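PDB 2OGJ: dihydroorotase from Agrobacterium tumefaciens, which deacetylates acetyl-(R)-mandelate in vitro, working as a zinc-dependent esterase of the amidohydrolase superfamily in spite of its dihydroorotase label. Local coordinates for residues Asp158-Cys163 / Lys195-Ile200; Ile138-Val141 / Pro147-Arg150; Lys23-Gly28 / Asn320-Val325. All coordinates share one frame; numbering follows the deposited sequence.

Contact 1 (Asp158-Cys163 / Lys195-Ile200)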
loop_
_atom_site.group_PDB
_atom_site.type_symbol
_atom_site.label_atom_id
_atom_site.label_comp_id
_atom_site.label_asym_id
_atom_site.label_seq_id
_atom_site.Cartn_x
_atom_site.Cartn_y
_atom_site.Cartn_z
ATOM N N ASP A 158 -1.298 8.335 -21.494
ATOM C CA ASP A 158 -0.752 9.302 -22.441
ATOM C C ASP A 158 0.497 8.755 -23.136
ATOM O O ASP A 158 0.632 8.857 -24.358
ATOM C CB ASP A 158 -0.449 10.626 -21.729
ATOM C CG ASP A 158 -1.700 11.501 -21.539
ATOM O OD1 ASP A 158 -1.789 12.178 -20.486
ATOM O OD2 ASP A 158 -2.581 11.530 -22.441
ATOM N N ARG A 159 1.407 8.159 -22.369
ATOM C CA ARG A 159 2.601 7.604 -22.978
ATOM C C ARG A 159 2.270 6.396 -23.873
ATOM O O ARG A 159 2.936 6.168 -24.887
ATOM C CB ARG A 159 3.616 7.250 -21.897
ATOM C CG ARG A 159 4.339 8.469 -21.346
ATOM C CD ARG A 159 5.504 8.070 -20.455
ATOM N NE ARG A 159 6.320 9.208 -20.013
ATOM C CZ ARG A 159 5.916 10.153 -19.160
ATOM N NH1 ARG A 159 4.686 10.113 -18.639
ATOM N NH2 ARG A 159 6.743 11.142 -18.824
ATOM N N ILE A 160 1.236 5.636 -23.515
ATOM C CA ILE A 160 0.838 4.513 -24.345
ATOM C C ILE A 160 0.315 5.087 -25.664
ATOM O O ILE A 160 0.632 4.595 -26.744
ATOM C CB ILE A 160 -0.266 3.676 -23.687
ATOM C CG1 ILE A 160 0.313 2.879 -22.517
ATOM C CG2 ILE A 160 -0.887 2.754 -24.711
ATOM C CD1 ILE A 160 -0.732 2.102 -21.692
ATOM N N LEU A 161 -0.485 6.141 -25.580
ATOM C CA LEU A 161 -1.005 6.747 -26.804
ATOM C C LEU A 161 0.145 7.309 -27.628
ATOM O O LEU A 161 0.154 7.190 -28.852
ATOM C CB LEU A 161 -2.012 7.864 -26.494
ATOM C CG LEU A 161 -3.352 7.482 -25.860
ATOM C CD1 LEU A 161 -4.293 8.668 -25.930
ATOM C CD2 LEU A 161 -3.959 6.305 -26.585
ATOM N N GLU A 162 1.108 7.927 -26.953
ATOM C CA GLU A 162 2.253 8.498 -27.644
ATOM C C GLU A 162 3.049 7.357 -28.307
ATOM O O GLU A 162 3.341 7.403 -29.501
ATOM C CB GLU A 162 3.121 9.280 -26.649
ATOM C CG GLU A 162 4.260 10.061 -27.290
ATOM C CD GLU A 162 5.333 10.446 -26.284
ATOM O OE1 GLU A 162 5.810 9.547 -25.553
ATOM O OE2 GLU A 162 5.705 11.638 -26.226
ATOM N N CYS A 163 3.361 6.317 -27.531
ATOM C CA CYS A 163 4.106 5.159 -28.037
ATOM C C CYS A 163 3.471 4.490 -29.263
ATOM O O CYS A 163 4.158 4.145 -30.217
ATOM C CB CYS A 163 4.280 4.103 -26.934
ATOM S SG CYS A 163 5.365 2.721 -27.391
ATOM N N LYS A 195 -9.249 -2.246 -21.781
ATOM C CA LYS A 195 -10.270 -2.174 -22.816
ATOM C C LYS A 195 -10.541 -0.731 -23.261
ATOM O O LYS A 195 -10.762 -0.454 -24.445
ATOM C CB LYS A 195 -11.549 -2.840 -22.308
ATOM C CG LYS A 195 -12.630 -2.948 -23.360
ATOM C CD LYS A 195 -12.145 -3.773 -24.533
ATOM C CE LYS A 195 -13.130 -3.710 -25.672
ATOM N NZ LYS A 195 -12.680 -4.522 -26.827
ATOM N N LYS A 196 -10.511 0.188 -22.302
ATOM C CA LYS A 196 -10.749 1.598 -22.587
ATOM C C LYS A 196 -9.699 2.140 -23.560
ATOM O O LYS A 196 -10.052 2.725 -24.604
ATOM C CB LYS A 196 -10.722 2.408 -21.288
ATOM C CG LYS A 196 -11.036 3.889 -21.455
ATOM C CD LYS A 196 -12.498 4.112 -21.796
ATOM C CE LYS A 196 -12.826 5.592 -21.948
ATOM N NZ LYS A 196 -14.278 5.732 -22.216
ATOM N N ILE A 197 -8.421 1.936 -23.221
ATOM C CA ILE A 197 -7.296 2.398 -24.045
ATOM C C ILE A 197 -7.288 1.706 -25.405
ATOM O O ILE A 197 -7.080 2.355 -26.430
ATOM C CB ILE A 197 -5.942 2.171 -23.326
ATOM C CG1 ILE A 197 -5.883 3.036 -22.050
ATOM C CG2 ILE A 197 -4.788 2.519 -24.256
ATOM C CD1 ILE A 197 -4.850 2.596 -21.004
ATOM N N ALA A 198 -7.537 0.396 -25.413
ATOM C CA ALA A 198 -7.598 -0.372 -26.659
ATOM C C ALA A 198 -8.680 0.219 -27.578
ATOM O O ALA A 198 -8.457 0.398 -28.775
ATOM C CB ALA A 198 -7.884 -1.852 -26.353
ATOM N N LYS A 199 -9.844 0.527 -27.006
ATOM C CA LYS A 199 -10.944 1.129 -27.759
ATOM C C LYS A 199 -10.519 2.488 -28.317
ATOM O O LYS A 199 -10.845 2.828 -29.451
ATOM C CB LYS A 199 -12.193 1.300 -26.874
ATOM C CG LYS A 199 -12.885 -0.016 -26.506
ATOM C CD LYS A 199 -14.420 0.115 -26.432
ATOM C CE LYS A 199 -14.891 0.993 -25.285
ATOM N NZ LYS A 199 -14.563 0.408 -23.953
ATOM N N ILE A 200 -9.780 3.261 -27.523
ATOM C CA ILE A 200 -9.303 4.572 -27.968
ATOM C C ILE A 200 -8.328 4.424 -29.126
ATOM O O ILE A 200 -8.411 5.165 -30.104
ATOM C CB ILE A 200 -8.578 5.347 -26.829
ATOM C CG1 ILE A 200 -9.593 5.785 -25.775
ATOM C CG2 ILE A 200 -7.840 6.557 -27.388
ATOM C CD1 ILE A 200 -8.951 6.466 -24.588
#
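Two helices on the outer layer of the amidohydrolase TIM barrel meet here, Ile160 and Leu161 of helix 157-165 packing against Ile197 and Ile200 of helix 189-201. The two segments run in broadly the same sense, as expected when each helix precedes a strand of the barrel. They come closest at Leu161 and Ile197, whose CA atoms are 8.1 Å apart.

The seam is purely aliphatic and consists of two methyl-to-methyl touches. In the first, the branch methyls of the two isoleucines meet, Ile160 CG2 lying 3.9 Å from Ile197 CG2. Both side chains place CG2 opposite the backbone N, with CG1 swung back beside it (chi1 -72° in Ile160, -64° in Ile197), and so it is the short branch of each that projects into the gap while the side chains cross at about a right angle. One helical turn further along helix 189-201 the second pair forms, with Leu161 CD2 resting 4.0 Å from Ile200 CG2. Leu161 starts off along the flank of its helix rather than at its partner, and its forked end closes the distance; it too crosses its isoleucine roughly perpendicularly. Ile160 and Ile197 are buried, whereas Leu161 and Ile200 lie nearer the surface.

Several polar side chains have partners outside the seam. Lys196 forms salt bridges with Asp217 and Asp244 of a second subunit, and Ile200 also packs on Glu243 of that subunit, so the outer flank of helix 189-201 is part of an interface. Within the chain, Leu201 extends the apolar seam by touching both Ile160 and Leu161. Leu135 also packs on Ile160, while Ala198 lies against Leu174, just beyond barrel strand 171-173.

Contact 2 (Ile138-Val141 / Pro147-Arg150)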
loop_
_atom_site.group_PDB
_atom_site.type_symbol
_atom_site.label_atom_id
_atom_site.label_comp_id
_atom_site.label_asym_id
_atom_site.label_seq_id
_atom_site.Cartn_x
_atom_site.Cartn_y
_atom_site.Cartn_z
ATOM N N ILE A 138 6.717 -1.024 -17.390
ATOM C CA ILE A 138 7.967 -1.771 -17.366
ATOM C C ILE A 138 7.968 -3.129 -18.090
ATOM O O ILE A 138 8.960 -3.853 -18.056
ATOM C CB ILE A 138 8.467 -1.984 -15.905
ATOM C CG1 ILE A 138 7.608 -3.024 -15.186
ATOM C CG2 ILE A 138 8.442 -0.656 -15.147
ATOM C CD1 ILE A 138 8.183 -3.450 -13.816
ATOM N N GLY A 139 6.873 -3.470 -18.761
ATOM C CA GLY A 139 6.823 -4.737 -19.469
ATOM C C GLY A 139 7.280 -5.892 -18.588
ATOM O O GLY A 139 7.025 -5.894 -17.360
ATOM N N LEU A 140 7.984 -6.852 -19.199
ATOM C CA LEU A 140 8.450 -8.044 -18.487
ATOM C C LEU A 140 9.944 -8.094 -18.162
ATOM O O LEU A 140 10.555 -9.154 -18.254
ATOM C CB LEU A 140 8.039 -9.302 -19.279
ATOM C CG LEU A 140 6.577 -9.283 -19.772
ATOM C CD1 LEU A 140 6.257 -10.533 -20.569
ATOM C CD2 LEU A 140 5.639 -9.162 -18.584
ATOM N N VAL A 141 10.524 -6.962 -17.766
ATOM C CA VAL A 141 11.943 -6.926 -17.434
ATOM C C VAL A 141 12.296 -8.003 -16.433
ATOM O O VAL A 141 13.204 -8.789 -16.672
ATOM C CB VAL A 141 12.392 -5.590 -16.819
ATOM C CG1 VAL A 141 13.289 -4.875 -17.771
ATOM C CG2 VAL A 141 11.195 -4.736 -16.459
ATOM N N PRO A 147 6.092 -7.661 -10.717
ATOM C CA PRO A 147 4.867 -7.480 -11.505
ATOM C C PRO A 147 4.776 -6.126 -12.229
ATOM O O PRO A 147 5.133 -5.090 -11.684
ATOM C CB PRO A 147 3.772 -7.650 -10.459
ATOM C CG PRO A 147 4.367 -8.633 -9.525
ATOM C CD PRO A 147 5.769 -8.113 -9.354
ATOM N N GLU A 148 4.267 -6.133 -13.451
ATOM C CA GLU A 148 4.173 -4.894 -14.196
ATOM C C GLU A 148 2.865 -4.120 -14.022
ATOM O O GLU A 148 2.777 -2.959 -14.427
ATOM C CB GLU A 148 4.451 -5.143 -15.685
ATOM C CG GLU A 148 3.346 -5.851 -16.478
ATOM C CD GLU A 148 3.378 -7.370 -16.381
ATOM O OE1 GLU A 148 2.689 -8.029 -17.191
ATOM O OE2 GLU A 148 4.077 -7.923 -15.508
ATOM N N LEU A 149 1.857 -4.757 -13.426
ATOM C CA LEU A 149 0.563 -4.105 -13.178
ATOM C C LEU A 149 0.213 -4.162 -11.705
ATOM O O LEU A 149 -0.826 -4.697 -11.332
ATOM C CB LEU A 149 -0.566 -4.765 -13.966
ATOM C CG LEU A 149 -0.770 -4.292 -15.399
ATOM C CD1 LEU A 149 -1.925 -5.057 -16.008
ATOM C CD2 LEU A 149 -1.064 -2.816 -15.413
ATOM N N ARG A 150 1.094 -3.592 -10.885
ATOM C CA ARG A 150 0.934 -3.553 -9.435
ATOM C C ARG A 150 -0.064 -2.501 -8.962
ATOM O O ARG A 150 -0.575 -2.599 -7.842
ATOM C CB ARG A 150 2.298 -3.309 -8.769
ATOM C CG ARG A 150 3.291 -4.430 -9.025
ATOM C CD ARG A 150 4.696 -4.065 -8.601
ATOM N NE ARG A 150 4.761 -3.698 -7.195
ATOM C CZ ARG A 150 5.899 -3.558 -6.524
ATOM N NH1 ARG A 150 7.059 -3.756 -7.139
ATOM N NH2 ARG A 150 5.877 -3.223 -5.238
#
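The backbone of Ile138-Val141 folds into a type II' beta turn, and Glu148 of Pro147-Arg150 runs past its start, the CA atoms of Ile138 and Glu148 being 5.8 Å apart. Both segments belong to the long loop between strand 128-132 and helix 157-165 of the TIM barrel. Gly139 takes the first inner corner of the turn, where a phi of 49° favours glycine.

Glu148 carries most of the contact. Its CB and CG pass beside the carbonyl oxygen of Gly139. Ile138 leans over the base of the same side chain, with CG1 3.8 Å from Glu148 CB. The carboxylate is carried round to Leu140 because Glu148 folds up at its second torsion (chi2 -84°). It is also gripped by polar partners: OE1 accepts a hydrogen bond from Asn134 ND2, and OE2 forms a salt bridge with Arg177 NH1. Two different residues thus hold the two oxygens, which should limit rotation of the group and probably favours its charged form.

Leu140 also packs against the zinc ligand His79, and the side chain of Leu140 lies about 6 Å from a bound zinc ion, so the turn backs onto the binuclear site. The methyl that meets the carboxylate is Leu140 CD2, which lies 3.5 Å from Glu148 OE1 and 3.7 Å from OE2.

Contact 3 (Lys23-Gly28 / Asn320-Val325)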
loop_
_atom_site.group_PDB
_atom_site.type_symbol
_atom_site.label_atom_id
_atom_site.label_comp_id
_atom_site.label_asym_id
_atom_site.label_seq_id
_atom_site.Cartn_x
_atom_site.Cartn_y
_atom_site.Cartn_z
ATOM N N LYS A 23 3.053 -29.176 -51.927
ATOM C CA LYS A 23 1.607 -29.327 -51.896
ATOM C C LYS A 23 0.981 -28.164 -51.117
ATOM O O LYS A 23 0.932 -28.173 -49.888
ATOM C CB LYS A 23 1.228 -30.685 -51.281
ATOM C CG LYS A 23 1.454 -31.867 -52.230
ATOM C CD LYS A 23 0.998 -33.190 -51.613
ATOM C CE LYS A 23 -0.470 -33.149 -51.131
ATOM N NZ LYS A 23 -1.498 -33.026 -52.219
ATOM N N PRO A 24 0.483 -27.147 -51.846
ATOM C CA PRO A 24 -0.146 -25.937 -51.301
ATOM C C PRO A 24 -1.299 -26.187 -50.347
ATOM O O PRO A 24 -2.276 -26.819 -50.718
ATOM C CB PRO A 24 -0.601 -25.190 -52.553
ATOM C CG PRO A 24 0.339 -25.667 -53.596
ATOM C CD PRO A 24 0.421 -27.129 -53.316
ATOM N N VAL A 25 -1.187 -25.680 -49.124
ATOM C CA VAL A 25 -2.239 -25.848 -48.130
ATOM C C VAL A 25 -2.338 -24.561 -47.324
ATOM O O VAL A 25 -1.352 -23.840 -47.179
ATOM C CB VAL A 25 -1.929 -27.016 -47.156
ATOM C CG1 VAL A 25 -0.719 -26.686 -46.291
ATOM C CG2 VAL A 25 -3.114 -27.269 -46.266
ATOM N N GLY A 26 -3.526 -24.263 -46.812
ATOM C CA GLY A 26 -3.690 -23.060 -46.017
ATOM C C GLY A 26 -3.843 -21.742 -46.758
ATOM O O GLY A 26 -3.805 -20.685 -46.133
ATOM N N PHE A 27 -4.014 -21.787 -48.075
ATOM C CA PHE A 27 -4.177 -20.566 -48.852
ATOM C C PHE A 27 -5.671 -20.322 -49.037
ATOM O O PHE A 27 -6.459 -20.625 -48.145
ATOM C CB PHE A 27 -3.468 -20.691 -50.207
ATOM C CG PHE A 27 -1.978 -20.903 -50.094
ATOM C CD1 PHE A 27 -1.453 -22.166 -49.865
ATOM C CD2 PHE A 27 -1.100 -19.824 -50.159
ATOM C CE1 PHE A 27 -0.078 -22.355 -49.694
ATOM C CE2 PHE A 27 0.279 -20.004 -49.989
ATOM C CZ PHE A 27 0.787 -21.270 -49.754
ATOM N N GLY A 28 -6.070 -19.773 -50.179
ATOM C CA GLY A 28 -7.492 -19.521 -50.433
ATOM C C GLY A 28 -8.312 -20.815 -50.406
ATOM O O GLY A 28 -7.761 -21.917 -50.456
ATOM N N ASN A 320 -7.575 -27.261 -39.912
ATOM C CA ASN A 320 -7.872 -26.226 -38.946
ATOM C C ASN A 320 -6.632 -25.857 -38.159
ATOM O O ASN A 320 -6.500 -24.703 -37.749
ATOM C CB ASN A 320 -9.045 -26.651 -38.070
ATOM C CG ASN A 320 -10.297 -26.878 -38.895
ATOM O OD1 ASN A 320 -10.590 -26.114 -39.819
ATOM N ND2 ASN A 320 -11.039 -27.929 -38.572
ATOM N N VAL A 321 -5.723 -26.784 -37.932
ATOM C CA VAL A 321 -4.505 -26.479 -37.185
ATOM C C VAL A 321 -3.628 -25.541 -38.023
ATOM O O VAL A 321 -3.053 -24.584 -37.495
ATOM C CB VAL A 321 -3.693 -27.774 -36.827
ATOM C CG1 VAL A 321 -2.362 -27.396 -36.214
ATOM C CG2 VAL A 321 -4.477 -28.657 -35.843
ATOM N N VAL A 322 -3.535 -25.816 -39.322
ATOM C CA VAL A 322 -2.738 -25.002 -40.246
ATOM C C VAL A 322 -3.320 -23.594 -40.286
ATOM O O VAL A 322 -2.601 -22.602 -40.340
ATOM C CB VAL A 322 -2.765 -25.584 -41.710
ATOM C CG1 VAL A 322 -2.018 -24.648 -42.672
ATOM C CG2 VAL A 322 -2.155 -26.977 -41.741
ATOM N N GLU A 323 -4.637 -23.519 -40.259
ATOM C CA GLU A 323 -5.322 -22.241 -40.300
ATOM C C GLU A 323 -5.148 -21.456 -38.997
ATOM O O GLU A 323 -5.063 -20.226 -39.011
ATOM C CB GLU A 323 -6.795 -22.493 -40.574
ATOM C CG GLU A 323 -7.682 -21.333 -40.253
ATOM C CD GLU A 323 -9.127 -21.636 -40.546
ATOM O OE1 GLU A 323 -9.448 -21.823 -41.742
ATOM O OE2 GLU A 323 -9.930 -21.700 -39.586
ATOM N N ALA A 324 -5.097 -22.177 -37.877
ATOM C CA ALA A 324 -4.932 -21.572 -36.557
ATOM C C ALA A 324 -3.465 -21.224 -36.324
ATOM O O ALA A 324 -3.017 -21.044 -35.194
ATOM C CB ALA A 324 -5.400 -22.537 -35.500
ATOM N N VAL A 325 -2.719 -21.117 -37.415
ATOM C CA VAL A 325 -1.303 -20.836 -37.324
ATOM C C VAL A 325 -0.895 -19.972 -38.517
ATOM O O VAL A 325 0.265 -19.621 -38.691
ATOM C CB VAL A 325 -0.527 -22.179 -37.253
ATOM C CG1 VAL A 325 0.081 -22.532 -38.577
ATOM C CG2 VAL A 325 0.494 -22.126 -36.150
#
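Apolar packing alone joins Val25 and Gly26 to Val322, where the chain leaving strand 22-24 passes the last turn of helix 318-323. A single methyl does most of the work: Val322 CG1 lies 4.1 Å from Gly26 CA. That branch stands opposite the backbone N (chi1 175°) and points from the helix toward the passing loop. The same methyl is 4.4 Å from Val25 CG1, a looser touch on the flank of the valine. Having no side chain, Gly26 brings bare backbone up to the helix, and its CA comes within 6.0 Å of the CA of Glu323. Its phi of 80° is in the region that suits glycine. Phe318 and Glu319 of the same helix also touch Val25.

Hydrogen bonds fix each partner separately. Lys23 and Val25 bond through their backbones to Ile69, which lays this edge along strand 68-75. Within 320-325, Ala324 N bonds back to Asn320 O at 2.9 Å, and Ala324 is the first residue to leave helical geometry. The carbonyl oxygen of Val322 accepts a hydrogen bond from the side-chain hydroxyl of Thr326, OG1.

The contact lies at the junction of the small beta domain with the TIM barrel, a two-part build common in amidohydrolases; here the chain leaving strand 22-24 packs on helix 318-323.

How the contacts relate
Contacts 1 and 2 share one side of the chain, their centres about 17 Å apart, and follow each other in sequence: the long loop holding contact 2 runs directly into helix 157-165 of contact 1. Contact 3 lies on the opposite side of the chain's centre, its centre about 34 Å and 36 Å from theirs, and ties together parts almost 300 residues apart. Contacts 2 and 3 are buried, contact 1 only partly. Methyl packing makes up contacts 1 and 3, between two helices in one and between helix and loop in the other; contact 2 instead sets apolar atoms against a carboxylate that is salt-bridged outside the segments, and alone backs onto the zinc site. Other subunits reach contacts 1 and 2 but not contact 3.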